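Long-range contact in RagB/SusD domain protein (PDB 5J5U), which probably binds chitin or chitin-derived oligosaccharides at the outer membrane, as a SusD-like component of a chitin-utilization system: residues 47-52 with 258-263. Sequence-based numbering, arbitrary orientation.
Sequences QHYSGS and DHFSSL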
loop_
_atom_site.group_PDB
_atom_site.type_symbol
_atom_site.label_atom_id
_atom_site.label_comp_id
_atom_site.label_asym_id
_atom_site.label_seq_id
_atom_site.Cartn_x
_atom_site.Cartn_y
_atom_site.Cartn_z
ATOM N N GLN A 47 11.055 3.100 -4.794
ATOM C CA GLN A 47 12.201 2.254 -5.064
ATOM C C GLN A 47 12.058 0.863 -4.438
ATOM O O GLN A 47 13.012 0.293 -3.895
ATOM C CB GLN A 47 13.473 2.952 -4.597
ATOM C CG GLN A 47 13.652 4.318 -5.243
ATOM C CD GLN A 47 15.032 4.976 -4.967
ATOM O OE1 GLN A 47 15.701 4.677 -3.969
ATOM N NE2 GLN A 47 15.441 5.886 -5.855
ATOM N N HIS A 48 10.844 0.327 -4.516
ATOM C CA HIS A 48 10.623 -1.079 -4.296
ATOM C C HIS A 48 11.232 -1.882 -5.470
ATOM O O HIS A 48 11.806 -2.958 -5.265
ATOM C CB HIS A 48 9.128 -1.375 -4.182
ATOM C CG HIS A 48 8.587 -1.233 -2.794
ATOM N ND1 HIS A 48 7.236 -1.273 -2.517
ATOM C CD2 HIS A 48 9.206 -1.038 -1.610
ATOM C CE1 HIS A 48 7.051 -1.121 -1.215
ATOM N NE2 HIS A 48 8.232 -0.969 -0.645
ATOM N N TYR A 49 11.106 -1.366 -6.698
ATOM C CA TYR A 49 11.565 -2.116 -7.885
ATOM C C TYR A 49 12.411 -1.322 -8.885
ATOM O O TYR A 49 12.274 -0.085 -9.004
ATOM C CB TYR A 49 10.360 -2.664 -8.660
ATOM C CG TYR A 49 9.255 -3.266 -7.820
ATOM C CD1 TYR A 49 9.356 -4.561 -7.326
ATOM C CD2 TYR A 49 8.100 -2.557 -7.559
ATOM C CE1 TYR A 49 8.351 -5.128 -6.590
ATOM C CE2 TYR A 49 7.057 -3.127 -6.813
ATOM C CZ TYR A 49 7.194 -4.416 -6.330
ATOM O OH TYR A 49 6.181 -4.985 -5.577
ATOM N N SER A 50 13.242 -2.034 -9.649
ATOM C CA SER A 50 13.880 -1.436 -10.828
ATOM C C SER A 50 14.294 -2.495 -11.873
ATOM O O SER A 50 14.469 -3.660 -11.552
ATOM C CB SER A 50 15.087 -0.586 -10.395
ATOM O OG SER A 50 15.462 0.321 -11.420
ATOM N N GLY A 51 14.457 -2.106 -13.130
ATOM C CA GLY A 51 14.944 -3.059 -14.107
ATOM C C GLY A 51 14.139 -3.243 -15.371
ATOM O O GLY A 51 14.715 -3.335 -16.455
ATOM N N SER A 52 12.821 -3.347 -15.236
ATOM C CA SER A 52 11.951 -3.492 -16.398
ATOM C C SER A 52 11.792 -2.156 -17.138
ATOM O O SER A 52 12.020 -1.095 -16.563
ATOM C CB SER A 52 10.575 -4.018 -15.993
ATOM O OG SER A 52 9.722 -2.975 -15.543
ATOM N N ASP A 258 11.097 -7.406 -13.982
ATOM C CA ASP A 258 11.219 -6.601 -12.770
ATOM C C ASP A 258 12.127 -7.277 -11.752
ATOM O O ASP A 258 12.053 -8.489 -11.564
ATOM C CB ASP A 258 9.851 -6.338 -12.126
ATOM C CG ASP A 258 8.953 -5.445 -12.979
ATOM O OD1 ASP A 258 9.287 -4.243 -13.173
ATOM O OD2 ASP A 258 7.890 -5.948 -13.435
ATOM N N HIS A 259 12.982 -6.474 -11.108
ATOM C CA HIS A 259 13.816 -6.901 -9.979
ATOM C C HIS A 259 13.522 -6.022 -8.790
ATOM O O HIS A 259 12.957 -4.937 -8.945
ATOM C CB HIS A 259 15.309 -6.795 -10.285
ATOM C CG HIS A 259 15.739 -7.473 -11.548
ATOM N ND1 HIS A 259 16.572 -8.574 -11.553
ATOM C CD2 HIS A 259 15.470 -7.199 -12.847
ATOM C CE1 HIS A 259 16.804 -8.942 -12.801
ATOM N NE2 HIS A 259 16.141 -8.129 -13.605
ATOM N N PHE A 260 13.927 -6.466 -7.605
ATOM C CA PHE A 260 13.892 -5.599 -6.435
ATOM C C PHE A 260 14.996 -4.563 -6.554
ATOM O O PHE A 260 16.010 -4.782 -7.227
ATOM C CB PHE A 260 14.024 -6.410 -5.130
ATOM C CG PHE A 260 12.886 -7.369 -4.908
ATOM C CD1 PHE A 260 11.576 -6.927 -4.961
ATOM C CD2 PHE A 260 13.122 -8.712 -4.643
ATOM C CE1 PHE A 260 10.517 -7.788 -4.768
ATOM C CE2 PHE A 260 12.058 -9.586 -4.436
ATOM C CZ PHE A 260 10.752 -9.120 -4.501
ATOM N N SER A 261 14.798 -3.405 -5.949
ATOM C CA SER A 261 15.799 -2.357 -6.083
ATOM C C SER A 261 17.039 -2.654 -5.235
ATOM O O SER A 261 16.965 -3.394 -4.256
ATOM C CB SER A 261 15.200 -1.012 -5.696
ATOM O OG SER A 261 15.068 -0.910 -4.293
ATOM N N SER A 262 18.172 -2.070 -5.603
ATOM C CA SER A 262 19.389 -2.220 -4.805
ATOM C C SER A 262 19.179 -1.721 -3.366
ATOM O O SER A 262 19.754 -2.253 -2.428
ATOM C CB SER A 262 20.562 -1.483 -5.469
ATOM O OG SER A 262 20.287 -0.095 -5.636
ATOM N N LEU A 263 18.354 -0.695 -3.189
ATOM C CA LEU A 263 18.075 -0.178 -1.851
ATOM C C LEU A 263 17.466 -1.273 -0.936
ATOM O O LEU A 263 17.923 -1.496 0.203
ATOM C CB LEU A 263 17.146 1.033 -1.950
ATOM C CG LEU A 263 16.801 1.769 -0.652
ATOM C CD1 LEU A 263 18.025 2.474 -0.049
ATOM C CD2 LEU A 263 15.645 2.749 -0.892
#
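Ser50 and His259 form the hydrogen-bonded pair of a tiny antiparallel ladder: Ser50 N donates to His259 O at 3.0 Å and His259 N to Ser50 O at 3.2 Å. One step along, Tyr49 and Phe260 make the non-hydrogen-bonded pair, where Tyr49 CA lies 3.3 Å from His259 O in a CA-H...O contact. Past it, Ser261 N gives a 3.1 Å bond to His48 O.

Serine hydroxyls sit at both ends. Ser52 OG donates to Asp258 OD1 at 2.7 Å, meeting the carboxylate from above its plane, and also caps Val55 N at the start of helix 53-60. At the other end Ser261, N-cap of helix 262-270, folds OG back over the start of that helix (chi1 75°). The same OG lies implausibly close to Gln47 O, the carbonyl of the Schellman residue that closes helix 31-45, so the geometry of a bond there is doubtful.

The Tyr49 and Phe260 side chains run side by side in the same direction, Tyr49 CE1 meeting the edge of the Phe260 ring, 3.9 Å from Phe260 CE1. In a van der Waals contact of methyl with amide oxygen, Leu263 CD2 touches Gln47 OE1 at 3.6 Å, the two side chains crossing at about a right angle, while Gln47 NE2 bonds to Leu431 O.

This buried two-stranded ribbon, within an otherwise largely helical SusD-like chain, thus joins the connection between helices 31-45 and 53-60 to the lead-in of helix 262-270. Tyr49 also packs on Leu39 of helix 31-45 and Ser415 of helix 415-425, whereas His259 ND1 reaches Ser319 O just before strand 320-321.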